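Local coordinates for protein Glucose/sorbosone dehydrogenases (Escherichia coli K12, PDB 2G8S) that is a beta-propeller protein of the glucose/sorbosone dehydrogenase family and carries a bound calcium ion, at residues A[198-203]-A[214-219]; A[220-225]-A[268-273]; A[224-229]-A[262-267]; A[238-243]-A[253-258]. All blocks are in the same frame, centred on the assembly; numbering follows the deposited sequence.

Contact 1: A[198-203]-A[214-219]; sequences NPQGMA and NEHGPR. With EDO (1,2-ethanediol), chain E.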
loop_
_atom_site.group_PDB
_atom_site.type_symbol
_atom_site.label_atom_id
_atom_site.label_comp_id
_atom_site.label_asym_id
_atom_site.label_seq_id
_atom_site.Cartn_x
_atom_site.Cartn_y
_atom_site.Cartn_z
ATOM N N ASN A 198 -3.080 -8.621 5.737
ATOM C CA ASN A 198 -2.687 -8.166 4.403
ATOM C C ASN A 198 -2.825 -6.653 4.303
ATOM O O ASN A 198 -3.907 -6.138 4.019
ATOM C CB ASN A 198 -3.444 -8.862 3.263
ATOM C CG ASN A 198 -2.770 -8.634 1.907
ATOM O OD1 ASN A 198 -1.563 -8.396 1.857
ATOM N ND2 ASN A 198 -3.532 -8.726 0.813
ATOM N N PRO A 199 -1.722 -5.929 4.552
ATOM C CA PRO A 199 -1.785 -4.473 4.541
ATOM C C PRO A 199 -1.896 -4.031 3.100
ATOM O O PRO A 199 -1.292 -4.648 2.210
ATOM C CB PRO A 199 -0.435 -4.053 5.142
ATOM C CG PRO A 199 0.488 -5.191 4.815
ATOM C CD PRO A 199 -0.351 -6.430 4.787
ATOM N N GLN A 200 -2.666 -2.977 2.869
ATOM C CA GLN A 200 -2.849 -2.476 1.511
ATOM C C GLN A 200 -2.392 -1.016 1.439
ATOM O O GLN A 200 -1.244 -0.749 1.093
ATOM C CB GLN A 200 -4.290 -2.708 1.041
ATOM C CG GLN A 200 -4.632 -4.192 0.925
ATOM C CD GLN A 200 -4.001 -4.854 -0.290
ATOM O OE1 GLN A 200 -2.840 -5.296 -0.261
ATOM N NE2 GLN A 200 -4.768 -4.942 -1.362
ATOM N N GLY A 201 -3.258 -0.077 1.791
ATOM C CA GLY A 201 -2.846 1.313 1.830
ATOM C C GLY A 201 -1.980 1.669 3.027
ATOM O O GLY A 201 -2.122 1.112 4.118
HETATM N N MSE A 202 -1.067 2.603 2.802
HETATM C CA MSE A 202 -0.285 3.214 3.879
HETATM C C MSE A 202 0.019 4.641 3.479
HETATM O O MSE A 202 0.140 4.945 2.285
HETATM C CB MSE A 202 1.056 2.513 4.118
HETATM C CG MSE A 202 0.999 1.070 4.481
HETATM SE SE MSE A 202 2.539 0.550 5.557
HETATM C CE MSE A 202 4.002 0.965 4.307
ATOM N N ALA A 203 0.126 5.519 4.470
ATOM C CA ALA A 203 0.480 6.922 4.202
ATOM C C ALA A 203 0.925 7.620 5.471
ATOM O O ALA A 203 0.520 7.242 6.570
ATOM C CB ALA A 203 -0.708 7.653 3.594
ATOM N N ASN A 214 -3.583 0.475 6.466
ATOM C CA ASN A 214 -4.813 -0.296 6.503
ATOM C C ASN A 214 -4.573 -1.730 6.064
ATOM O O ASN A 214 -3.518 -2.063 5.498
ATOM C CB ASN A 214 -5.958 0.390 5.721
ATOM C CG ASN A 214 -5.777 0.326 4.214
ATOM O OD1 ASN A 214 -5.321 -0.680 3.659
ATOM N ND2 ASN A 214 -6.189 1.386 3.538
ATOM N N GLU A 215 -5.534 -2.589 6.366
ATOM C CA GLU A 215 -5.389 -3.999 6.021
ATOM C C GLU A 215 -6.718 -4.682 5.789
ATOM O O GLU A 215 -7.741 -4.295 6.373
ATOM C CB GLU A 215 -4.556 -4.770 7.058
ATOM C CG GLU A 215 -5.043 -4.708 8.472
ATOM C CD GLU A 215 -4.102 -5.455 9.416
ATOM O OE1 GLU A 215 -4.043 -6.696 9.306
ATOM O OE2 GLU A 215 -3.432 -4.797 10.249
ATOM N N HIS A 216 -6.693 -5.701 4.931
ATOM C CA HIS A 216 -7.864 -6.531 4.708
ATOM C C HIS A 216 -8.043 -7.530 5.831
ATOM O O HIS A 216 -7.103 -8.237 6.209
ATOM C CB HIS A 216 -7.728 -7.326 3.413
ATOM C CG HIS A 216 -7.839 -6.494 2.182
ATOM N ND1 HIS A 216 -7.662 -7.011 0.917
ATOM C CD2 HIS A 216 -8.088 -5.175 2.019
ATOM C CE1 HIS A 216 -7.812 -6.047 0.026
ATOM N NE2 HIS A 216 -8.072 -4.923 0.671
ATOM N N GLY A 217 -9.265 -7.608 6.338
ATOM C CA GLY A 217 -9.668 -8.713 7.195
ATOM C C GLY A 217 -10.141 -9.865 6.323
ATOM O O GLY A 217 -10.195 -9.733 5.095
ATOM N N PRO A 218 -10.451 -11.011 6.950
ATOM C CA PRO A 218 -11.004 -12.185 6.267
ATOM C C PRO A 218 -12.463 -11.894 5.884
ATOM O O PRO A 218 -12.700 -11.047 5.019
ATOM C CB PRO A 218 -10.845 -13.297 7.309
ATOM C CG PRO A 218 -10.893 -12.575 8.651
ATOM C CD PRO A 218 -10.231 -11.238 8.393
ATOM N N ARG A 219 -13.431 -12.560 6.505
ATOM C CA ARG A 219 -14.823 -12.182 6.318
ATOM C C ARG A 219 -15.111 -11.073 7.329
ATOM O O ARG A 219 -15.405 -11.334 8.507
ATOM C CB ARG A 219 -15.751 -13.387 6.503
ATOM C CG ARG A 219 -17.236 -13.061 6.352
ATOM C CD ARG A 219 -18.054 -14.332 6.226
ATOM N NE ARG A 219 -19.491 -14.078 6.330
ATOM C CZ ARG A 219 -20.426 -15.005 6.127
ATOM N NH1 ARG A 219 -20.078 -16.251 5.809
ATOM N NH2 ARG A 219 -21.709 -14.687 6.244
HETATM C C1 EDO E . -6.821 -7.900 10.050
HETATM O O1 EDO E . -5.638 -8.248 10.794
HETATM C C2 EDO E . -7.897 -8.951 10.323
HETATM O O2 EDO E . -8.075 -9.091 11.730
HETATM O O HOH W 1 -6.312 -9.401 0.552
#
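Q200 CG lies over one face of the H216 imidazole across two antiparallel strands, and the histidine side chain can be traced atom by atom. CB sits 4.0 Å from N198 O, on the residue whose own backbone N donates to that same carbonyl (H216 N to N198 O 3.0 Å). With CG anti to the carbonyl carbon (chi1 -71°), the imidazole is swung beneath the Q200 methylene, which stands 3.7 Å from the ring centroid and 18° off the normal, a CH-pi contact. ND1 and N198 ND2 share a water, which is 2.8 Å from H216 ND1; N198 OD1 accepts from G132 N. At the far corner NE2 makes a weak hydrogen bond to V273 O, at the start of strand 273-279 of the next sheet. Strands 198-205 and 210-216 form a beta hairpin at the inner side of a four-stranded antiparallel propeller sheet. Here P199 and E215 form a non-hydrogen-bonded pair with CA atoms 3.9 Å apart. Further along, G201 is held twice by N214: N214 N donates to G201 O (2.8 Å), while G201 N reaches N214 OD1 (2.8 Å) in a bent bond of 139°, from above the amide plane. N214 ND2 continues to S274 O. On the face shared with P199, the extended E215 chain carries OE1 to R197 N and to an ethanediol, whose O1 donates to E215 OE1 over 2.7 Å.

Contact 2: A[220-225]-A[268-273]; sequences GGDEIN and KDSPAV. With CA (calcium ion), chain C; EDO (1,2-ethanediol), chain N.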
loop_
_atom_site.group_PDB
_atom_site.type_symbol
_atom_site.label_atom_id
_atom_site.label_comp_id
_atom_site.label_asym_id
_atom_site.label_seq_id
_atom_site.Cartn_x
_atom_site.Cartn_y
_atom_site.Cartn_z
ATOM N N GLY A 220 -14.984 -9.835 6.869
ATOM C CA GLY A 220 -15.051 -8.686 7.762
ATOM C C GLY A 220 -13.726 -8.416 8.466
ATOM O O GLY A 220 -12.775 -9.211 8.387
ATOM N N GLY A 221 -13.659 -7.285 9.155
ATOM C CA GLY A 221 -12.535 -7.008 10.030
ATOM C C GLY A 221 -11.413 -6.208 9.392
ATOM O O GLY A 221 -10.291 -6.199 9.907
ATOM N N ASP A 222 -11.687 -5.519 8.277
ATOM C CA ASP A 222 -10.693 -4.573 7.744
ATOM C C ASP A 222 -10.354 -3.557 8.829
ATOM O O ASP A 222 -11.205 -3.235 9.665
ATOM C CB ASP A 222 -11.221 -3.806 6.528
ATOM C CG ASP A 222 -11.313 -4.652 5.263
ATOM O OD1 ASP A 222 -11.204 -5.899 5.318
ATOM O OD2 ASP A 222 -11.528 -4.035 4.197
ATOM N N GLU A 223 -9.121 -3.045 8.801
ATOM C CA GLU A 223 -8.620 -2.156 9.859
ATOM C C GLU A 223 -7.835 -0.969 9.323
ATOM O O GLU A 223 -7.236 -1.043 8.249
ATOM C CB GLU A 223 -7.669 -2.919 10.790
ATOM C CG GLU A 223 -8.296 -4.040 11.604
ATOM C CD GLU A 223 -7.290 -4.695 12.546
ATOM O OE1 GLU A 223 -6.062 -4.400 12.447
ATOM O OE2 GLU A 223 -7.726 -5.505 13.400
ATOM N N ILE A 224 -7.843 0.109 10.101
ATOM C CA ILE A 224 -6.818 1.150 10.050
ATOM C C ILE A 224 -6.021 1.069 11.346
ATOM O O ILE A 224 -6.608 1.087 12.433
ATOM C CB ILE A 224 -7.409 2.572 9.954
ATOM C CG1 ILE A 224 -8.295 2.708 8.716
ATOM C CG2 ILE A 224 -6.273 3.615 9.932
ATOM C CD1 ILE A 224 -9.058 4.040 8.644
ATOM N N ASN A 225 -4.700 0.927 11.220
ATOM C CA ASN A 225 -3.801 0.945 12.366
ATOM C C ASN A 225 -2.824 2.116 12.303
ATOM O O ASN A 225 -2.500 2.621 11.209
ATOM C CB ASN A 225 -3.010 -0.366 12.427
ATOM C CG ASN A 225 -3.883 -1.541 12.788
ATOM O OD1 ASN A 225 -4.422 -1.581 13.884
ATOM N ND2 ASN A 225 -4.046 -2.488 11.866
ATOM N N LYS A 268 -16.702 -4.323 10.373
ATOM C CA LYS A 268 -17.182 -5.702 10.386
ATOM C C LYS A 268 -17.736 -6.168 9.041
ATOM O O LYS A 268 -17.806 -7.370 8.775
ATOM C CB LYS A 268 -18.197 -5.912 11.505
ATOM C CG LYS A 268 -17.559 -5.993 12.883
ATOM C CD LYS A 268 -18.606 -6.416 13.871
ATOM C CE LYS A 268 -18.069 -6.501 15.272
ATOM N NZ LYS A 268 -19.144 -7.149 16.094
ATOM N N ASP A 269 -18.139 -5.221 8.204
ATOM C CA ASP A 269 -18.460 -5.488 6.805
ATOM C C ASP A 269 -17.340 -4.891 5.967
ATOM O O ASP A 269 -17.270 -3.670 5.785
ATOM C CB ASP A 269 -19.795 -4.839 6.435
ATOM C CG ASP A 269 -20.982 -5.593 6.996
ATOM O OD1 ASP A 269 -21.062 -6.821 6.773
ATOM O OD2 ASP A 269 -21.843 -4.963 7.645
ATOM N N SER A 270 -16.455 -5.749 5.477
ATOM C CA SER A 270 -15.219 -5.291 4.819
ATOM C C SER A 270 -15.450 -4.564 3.487
ATOM O O SER A 270 -16.049 -5.129 2.580
ATOM C CB SER A 270 -14.288 -6.472 4.567
ATOM O OG SER A 270 -13.739 -6.951 5.784
ATOM N N PRO A 271 -14.938 -3.326 3.365
ATOM C CA PRO A 271 -14.902 -2.684 2.049
ATOM C C PRO A 271 -13.836 -3.283 1.122
ATOM O O PRO A 271 -13.885 -3.046 -0.091
ATOM C CB PRO A 271 -14.506 -1.235 2.378
ATOM C CG PRO A 271 -14.708 -1.076 3.859
ATOM C CD PRO A 271 -14.442 -2.429 4.424
ATOM N N ALA A 272 -12.904 -4.050 1.707
ATOM C CA ALA A 272 -11.630 -4.452 1.084
ATOM C C ALA A 272 -10.839 -3.188 0.757
ATOM O O ALA A 272 -10.603 -2.823 -0.409
ATOM C CB ALA A 272 -11.838 -5.356 -0.148
ATOM N N VAL A 273 -10.443 -2.524 1.841
ATOM C CA VAL A 273 -9.778 -1.229 1.785
ATOM C C VAL A 273 -8.477 -1.307 0.990
ATOM O O VAL A 273 -7.773 -2.326 1.023
ATOM C CB VAL A 273 -9.499 -0.673 3.210
ATOM C CG1 VAL A 273 -10.814 -0.323 3.909
ATOM C CG2 VAL A 273 -8.681 -1.661 4.055
HETATM CA CA CA C . -5.396 -6.077 14.170
HETATM C C1 EDO N . -18.097 -10.356 10.280
HETATM O O1 EDO N . -19.407 -9.785 10.423
HETATM C C2 EDO N . -17.086 -9.532 11.068
HETATM O O2 EDO N . -17.141 -9.895 12.456
HETATM O O HOH W 2 -4.896 -3.913 15.250
HETATM O O HOH W 3 -5.852 -8.324 13.604
HETATM O O HOH W 4 -3.676 -6.268 12.524
HETATM O O HOH W 5 -6.606 -6.622 16.112
#
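D222, S270 and G220 bury the most surface here, and D222 is the centre: its carboxylate reaches into the turn that precedes strand 273-279. CG stands anti to the carbonyl carbon (chi1 -73°), which brings both oxygens to the backbone and hydroxyl of 268-273. OD1 accepts the S270 hydroxyl (S270 OG to D222 OD1 2.8 Å) from above the carboxylate plane, 72° out of it, and also takes G217 N. OD2 accepts V273 N on its anti side (V273 N to D222 OD2 3.0 Å), with a weaker, bent bond from A272 N. The S270 OG that serves OD1 also lies 2.9 Å from G220 CA. Because G220 has no side chain, the K268 carbonyl can come equally close (G220 CA to K268 O 3.2 Å). G221 and D222 both face W267 in a G1 beta bulge. One residue on, E223 points away from this turn and grips the calcium ion with both oxygens (OE1 and OE2 each 2.5 Å from the ion), and N225 ND2 donates to E223 OE1. Three good donors and a weak fourth on one buried carboxylate probably stabilise D222 as the anion, and they fix the turn beside the calcium-bearing strand.

Contact 3: A[224-229]-A[262-267]; sequences INIPQK and QPVFYW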
loop_
_atom_site.group_PDB
_atom_site.type_symbol
_atom_site.label_atom_id
_atom_site.label_comp_id
_atom_site.label_asym_id
_atom_site.label_seq_id
_atom_site.Cartn_x
_atom_site.Cartn_y
_atom_site.Cartn_z
ATOM N N ILE A 224 -7.843 0.109 10.101
ATOM C CA ILE A 224 -6.818 1.150 10.050
ATOM C C ILE A 224 -6.021 1.069 11.346
ATOM O O ILE A 224 -6.608 1.087 12.433
ATOM C CB ILE A 224 -7.409 2.572 9.954
ATOM C CG1 ILE A 224 -8.295 2.708 8.716
ATOM C CG2 ILE A 224 -6.273 3.615 9.932
ATOM C CD1 ILE A 224 -9.058 4.040 8.644
ATOM N N ASN A 225 -4.700 0.927 11.220
ATOM C CA ASN A 225 -3.801 0.945 12.366
ATOM C C ASN A 225 -2.824 2.116 12.303
ATOM O O ASN A 225 -2.500 2.621 11.209
ATOM C CB ASN A 225 -3.010 -0.366 12.427
ATOM C CG ASN A 225 -3.883 -1.541 12.788
ATOM O OD1 ASN A 225 -4.422 -1.581 13.884
ATOM N ND2 ASN A 225 -4.046 -2.488 11.866
ATOM N N ILE A 226 -2.353 2.526 13.482
ATOM C CA ILE A 226 -1.256 3.498 13.611
ATOM C C ILE A 226 -0.072 2.745 14.237
ATOM O O ILE A 226 0.079 2.696 15.461
ATOM C CB ILE A 226 -1.634 4.744 14.458
ATOM C CG1 ILE A 226 -2.938 5.377 13.948
ATOM C CG2 ILE A 226 -0.474 5.744 14.480
ATOM C CD1 ILE A 226 -3.455 6.505 14.840
ATOM N N PRO A 227 0.734 2.099 13.384
ATOM C CA PRO A 227 1.691 1.123 13.906
ATOM C C PRO A 227 2.844 1.744 14.688
ATOM O O PRO A 227 3.402 2.762 14.278
ATOM C CB PRO A 227 2.171 0.377 12.660
ATOM C CG PRO A 227 1.801 1.220 11.503
ATOM C CD PRO A 227 0.744 2.186 11.910
ATOM N N GLN A 228 3.173 1.111 15.808
ATOM C CA GLN A 228 4.237 1.609 16.665
ATOM C C GLN A 228 5.382 0.613 16.773
ATOM O O GLN A 228 5.211 -0.581 16.535
ATOM C CB GLN A 228 3.682 1.972 18.040
ATOM C CG GLN A 228 2.794 3.215 18.005
ATOM C CD GLN A 228 2.083 3.488 19.317
ATOM O OE1 GLN A 228 1.647 2.570 20.016
ATOM N NE2 GLN A 228 1.937 4.766 19.648
ATOM N N LYS A 229 6.557 1.143 17.110
ATOM C CA LYS A 229 7.776 0.362 17.226
ATOM C C LYS A 229 7.612 -0.842 18.142
ATOM O O LYS A 229 7.274 -0.700 19.330
ATOM C CB LYS A 229 8.904 1.251 17.752
ATOM C CG LYS A 229 10.255 0.565 17.873
ATOM C CD LYS A 229 11.297 1.546 18.408
ATOM C CE LYS A 229 12.675 0.900 18.449
ATOM N NZ LYS A 229 13.652 1.782 19.143
ATOM N N GLN A 262 -5.034 -2.512 19.381
ATOM C CA GLN A 262 -6.271 -2.332 18.624
ATOM C C GLN A 262 -6.095 -1.382 17.436
ATOM O O GLN A 262 -5.243 -0.474 17.464
ATOM C CB GLN A 262 -7.380 -1.808 19.542
ATOM C CG GLN A 262 -7.985 -2.877 20.445
ATOM C CD GLN A 262 -8.728 -3.932 19.652
ATOM O OE1 GLN A 262 -9.678 -3.627 18.936
ATOM N NE2 GLN A 262 -8.279 -5.177 19.750
ATOM N N PRO A 263 -6.913 -1.577 16.385
ATOM C CA PRO A 263 -6.943 -0.601 15.293
ATOM C C PRO A 263 -7.661 0.667 15.749
ATOM O O PRO A 263 -8.384 0.645 16.749
ATOM C CB PRO A 263 -7.782 -1.311 14.228
ATOM C CG PRO A 263 -8.728 -2.176 15.039
ATOM C CD PRO A 263 -7.872 -2.681 16.176
ATOM N N VAL A 264 -7.449 1.768 15.037
ATOM C CA VAL A 264 -8.196 2.977 15.325
ATOM C C VAL A 264 -9.545 2.992 14.609
ATOM O O VAL A 264 -10.401 3.811 14.921
ATOM C CB VAL A 264 -7.391 4.265 15.028
ATOM C CG1 VAL A 264 -6.132 4.304 15.892
ATOM C CG2 VAL A 264 -7.039 4.383 13.541
ATOM N N PHE A 265 -9.723 2.092 13.644
ATOM C CA PHE A 265 -11.007 1.901 12.979
ATOM C C PHE A 265 -11.074 0.484 12.447
ATOM O O PHE A 265 -10.067 -0.071 12.010
ATOM C CB PHE A 265 -11.168 2.897 11.816
ATOM C CG PHE A 265 -12.596 3.137 11.416
ATOM C CD1 PHE A 265 -13.330 4.148 12.028
ATOM C CD2 PHE A 265 -13.218 2.340 10.454
ATOM C CE1 PHE A 265 -14.663 4.370 11.682
ATOM C CE2 PHE A 265 -14.556 2.553 10.102
ATOM C CZ PHE A 265 -15.277 3.567 10.715
ATOM N N TYR A 266 -12.258 -0.111 12.498
ATOM C CA TYR A 266 -12.464 -1.394 11.843
ATOM C C TYR A 266 -13.844 -1.442 11.206
ATOM O O TYR A 266 -14.753 -0.688 11.596
ATOM C CB TYR A 266 -12.250 -2.583 12.799
ATOM C CG TYR A 266 -13.129 -2.529 14.030
ATOM C CD1 TYR A 266 -14.402 -3.109 14.035
ATOM C CD2 TYR A 266 -12.691 -1.868 15.184
ATOM C CE1 TYR A 266 -15.213 -3.034 15.172
ATOM C CE2 TYR A 266 -13.484 -1.789 16.313
ATOM C CZ TYR A 266 -14.741 -2.370 16.302
ATOM O OH TYR A 266 -15.514 -2.273 17.431
ATOM N N TRP A 267 -13.976 -2.306 10.204
ATOM C CA TRP A 267 -15.257 -2.546 9.552
ATOM C C TRP A 267 -15.601 -4.015 9.699
ATOM O O TRP A 267 -14.871 -4.875 9.194
ATOM C CB TRP A 267 -15.178 -2.250 8.051
ATOM C CG TRP A 267 -14.948 -0.821 7.639
ATOM C CD1 TRP A 267 -15.899 0.074 7.221
ATOM C CD2 TRP A 267 -13.687 -0.147 7.518
ATOM N NE1 TRP A 267 -15.312 1.269 6.876
ATOM C CE2 TRP A 267 -13.953 1.160 7.043
ATOM C CE3 TRP A 267 -12.356 -0.522 7.762
ATOM C CZ2 TRP A 267 -12.935 2.099 6.823
ATOM C CZ3 TRP A 267 -11.339 0.419 7.542
ATOM C CH2 TRP A 267 -11.640 1.708 7.073
HETATM O O HOH W 6 -3.625 1.375 15.796
#
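I224 pairs with F265 as an antiparallel hydrogen-bonded pair, with I224 N donating to F265 O (2.9 Å), while V264 and F265 both face I224, the mark of a classic beta bulge. Within the bulge I224 O receives V264 N at 2.8 Å as its main bond, and F265 N reaches the same oxygen only weakly. I224 carries the apolar side of the contact. CG1 lies anti to the carbonyl carbon (chi1 -58°) and its branch runs on to CD1, which touches W267 CH2 at 3.8 Å and, a little further off, F265 CB. Its CG2 meets V264 CG2 instead, the two side chains crossing at about a right angle. V264 uses its other methyl for I226, again nearly perpendicular, with I226 CD1 and V264 CG1 3.6 Å apart. Beyond I224, the F265 ring turns its edge to the indole, with F265 CE2 3.4 Å above the W267 plane and offset toward the rim. W267 NE1 is bonded to E313 OE1. N225 and P263 run side by side, and N225 OD1 sits 3.0 Å from P263 CA; the N225 amide is held from the calcium side, by E223. A water joins the two segments further out, accepting from I226 N and donating to Q262 O. This pairing adds strand 265-267 as the outer strand of the propeller sheet. Its chemistry divides accordingly: isoleucine, valine and aromatic carbons line one flank, while the bulge lets one carbonyl, I224 O, serve two successive backbone donors, one well and one weakly.

Contact 4: A[238-243]-A[253-258]; sequences ATWGIN and KGEIVA. With EDO (1,2-ethanediol), chain N; EDO (1,2-ethanediol), chain E.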
loop_
_atom_site.group_PDB
_atom_site.type_symbol
_atom_site.label_atom_id
_atom_site.label_comp_id
_atom_site.label_asym_id
_atom_site.label_seq_id
_atom_site.Cartn_x
_atom_site.Cartn_y
_atom_site.Cartn_z
ATOM N N ALA A 238 -5.972 -11.998 17.367
ATOM C CA ALA A 238 -7.024 -10.999 17.565
ATOM C C ALA A 238 -7.548 -10.614 16.192
ATOM O O ALA A 238 -6.763 -10.341 15.280
ATOM C CB ALA A 238 -6.480 -9.760 18.302
ATOM N N THR A 239 -8.870 -10.609 16.041
ATOM C CA THR A 239 -9.481 -10.176 14.789
ATOM C C THR A 239 -10.903 -9.674 15.010
ATOM O O THR A 239 -11.621 -10.182 15.882
ATOM C CB THR A 239 -9.466 -11.297 13.722
ATOM O OG1 THR A 239 -10.015 -10.808 12.491
ATOM C CG2 THR A 239 -10.268 -12.492 14.196
ATOM N N TRP A 240 -11.292 -8.675 14.217
ATOM C CA TRP A 240 -12.670 -8.220 14.169
ATOM C C TRP A 240 -13.464 -8.905 13.069
ATOM O O TRP A 240 -14.640 -8.598 12.878
ATOM C CB TRP A 240 -12.722 -6.703 14.002
ATOM C CG TRP A 240 -12.349 -5.970 15.249
ATOM C CD1 TRP A 240 -11.157 -5.342 15.519
ATOM C CD2 TRP A 240 -13.167 -5.793 16.414
ATOM N NE1 TRP A 240 -11.190 -4.779 16.777
ATOM C CE2 TRP A 240 -12.415 -5.036 17.344
ATOM C CE3 TRP A 240 -14.477 -6.180 16.748
ATOM C CZ2 TRP A 240 -12.924 -4.671 18.596
ATOM C CZ3 TRP A 240 -14.988 -5.817 17.992
ATOM C CH2 TRP A 240 -14.204 -5.068 18.904
ATOM N N GLY A 241 -12.828 -9.839 12.369
ATOM C CA GLY A 241 -13.493 -10.602 11.325
ATOM C C GLY A 241 -13.718 -12.046 11.727
ATOM O O GLY A 241 -13.360 -12.469 12.836
ATOM N N ILE A 242 -14.324 -12.800 10.815
ATOM C CA ILE A 242 -14.519 -14.234 10.996
ATOM C C ILE A 242 -13.988 -14.958 9.761
ATOM O O ILE A 242 -13.601 -14.316 8.778
ATOM C CB ILE A 242 -16.013 -14.586 11.254
ATOM C CG1 ILE A 242 -16.908 -14.104 10.097
ATOM C CG2 ILE A 242 -16.457 -14.049 12.621
ATOM C CD1 ILE A 242 -18.413 -14.376 10.309
ATOM N N ASN A 243 -13.953 -16.286 9.797
ATOM C CA ASN A 243 -13.552 -17.020 8.603
ATOM C C ASN A 243 -14.664 -16.924 7.558
ATOM O O ASN A 243 -15.805 -16.607 7.897
ATOM C CB ASN A 243 -13.212 -18.477 8.935
ATOM C CG ASN A 243 -12.173 -19.059 7.997
ATOM O OD1 ASN A 243 -11.834 -18.461 6.981
ATOM N ND2 ASN A 243 -11.664 -20.237 8.338
ATOM N N LYS A 253 -8.284 -15.722 19.487
ATOM C CA LYS A 253 -8.684 -15.796 20.894
ATOM C C LYS A 253 -9.861 -14.865 21.164
ATOM O O LYS A 253 -10.633 -15.078 22.107
ATOM C CB LYS A 253 -7.518 -15.419 21.815
ATOM C CG LYS A 253 -6.256 -16.264 21.650
ATOM C CD LYS A 253 -5.307 -16.065 22.829
ATOM C CE LYS A 253 -5.734 -16.918 24.030
ATOM N NZ LYS A 253 -5.094 -16.542 25.332
ATOM N N GLY A 254 -9.988 -13.823 20.344
ATOM C CA GLY A 254 -11.066 -12.854 20.519
ATOM C C GLY A 254 -10.845 -11.615 19.674
ATOM O O GLY A 254 -9.955 -11.588 18.828
ATOM N N GLU A 255 -11.677 -10.604 19.903
ATOM C CA GLU A 255 -11.545 -9.320 19.217
ATOM C C GLU A 255 -10.495 -8.440 19.901
ATOM O O GLU A 255 -9.712 -7.744 19.252
ATOM C CB GLU A 255 -12.894 -8.589 19.208
ATOM C CG GLU A 255 -14.009 -9.346 18.495
ATOM C CD GLU A 255 -14.823 -10.280 19.395
ATOM O OE1 GLU A 255 -14.409 -10.560 20.543
ATOM O OE2 GLU A 255 -15.895 -10.730 18.930
ATOM N N ILE A 256 -10.493 -8.488 21.229
ATOM C CA ILE A 256 -9.607 -7.684 22.057
ATOM C C ILE A 256 -8.783 -8.673 22.869
ATOM O O ILE A 256 -9.342 -9.518 23.578
ATOM C CB ILE A 256 -10.412 -6.718 22.970
ATOM C CG1 ILE A 256 -11.284 -5.793 22.108
ATOM C CG2 ILE A 256 -9.481 -5.899 23.878
ATOM C CD1 ILE A 256 -12.240 -4.914 22.872
ATOM N N VAL A 257 -7.462 -8.583 22.743
ATOM C CA VAL A 257 -6.576 -9.599 23.305
ATOM C C VAL A 257 -5.400 -8.913 23.963
ATOM O O VAL A 257 -4.684 -8.142 23.320
ATOM C CB VAL A 257 -6.077 -10.575 22.204
ATOM C CG1 VAL A 257 -5.002 -11.531 22.731
ATOM C CG2 VAL A 257 -7.243 -11.365 21.615
ATOM N N ALA A 258 -5.195 -9.195 25.252
ATOM C CA ALA A 258 -4.086 -8.595 25.986
ATOM C C ALA A 258 -2.757 -8.826 25.274
ATOM O O ALA A 258 -2.497 -9.917 24.759
ATOM C CB ALA A 258 -4.033 -9.152 27.388
HETATM C C1 EDO N . -18.097 -10.356 10.280
HETATM O O1 EDO N . -19.407 -9.785 10.423
HETATM C C2 EDO N . -17.086 -9.532 11.068
HETATM O O2 EDO N . -17.141 -9.895 12.456
HETATM C C1 EDO E . -6.821 -7.900 10.050
HETATM O O1 EDO E . -5.638 -8.248 10.794
HETATM C C2 EDO E . -7.897 -8.951 10.323
HETATM O O2 EDO E . -8.075 -9.091 11.730
#
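The indole of W240 and the side chain of E255 cross at about a right angle, joining two parts of the long loop that links strands 222-225 and 265-267 of the propeller sheet; an ST turn at T239 shapes the near part. E255 CB stands over one face of the six-membered ring, 3.6 Å from its centroid and 8° off the normal, so this is a CH-pi contact with the methylene squarely above the ring. The chain then bends at CG (chi2 90°), which still lies 3.6 Å from W240 CE3, and the carboxylate leads off with its plane 46° from that of the ring. Y266 stacks on the opposite face of the indole, so W240 is sandwiched between the glutamate methylenes and a tyrosine, and its NE1 is bonded to Q262 OE1. I256 comes obliquely to the ring, with CG1 about 4.0 Å from W240 CZ2. Behind these side chains the backbones bridge once. T239 N donates to G254 O at 3.1 Å, and A238 CA turns its hydrogen to the same oxygen, while E255 CA does so to T239 O. Beside the bridge, A238 CB packs on V257 CG2. In the ST turn, T239 OG1 sits anti to the backbone N and accepts G241 N. That same hydroxyl oxygen makes a hydrogen bond to an ethanediol, T239 OG1 to ethanediol O2 being 2.7 Å.

Contacts 1 and 3 pair strands of one four-stranded antiparallel propeller sheet, ordered 198-205, 210-216, 222-225, 265-267, while contact 2 ties strand 222-225 to the connection leading into the next sheet. Contact 1 closes first along the chain and its centre lies about 7 Å from that of contact 2; contacts 2 and 3, about 11 Å apart, both start from strand 222-225. Contact 4 sits outermost, about 13 Å, centre to centre, from contacts 2 and 3 and 15 Å from contact 1, nested in the loop that contacts 2 and 3 close. That loop also supplies Y233, which with E223 completes the protein ligands of the calcium ion, so the metal joins the sheet to the long loop between strands 222-225 and 265-267.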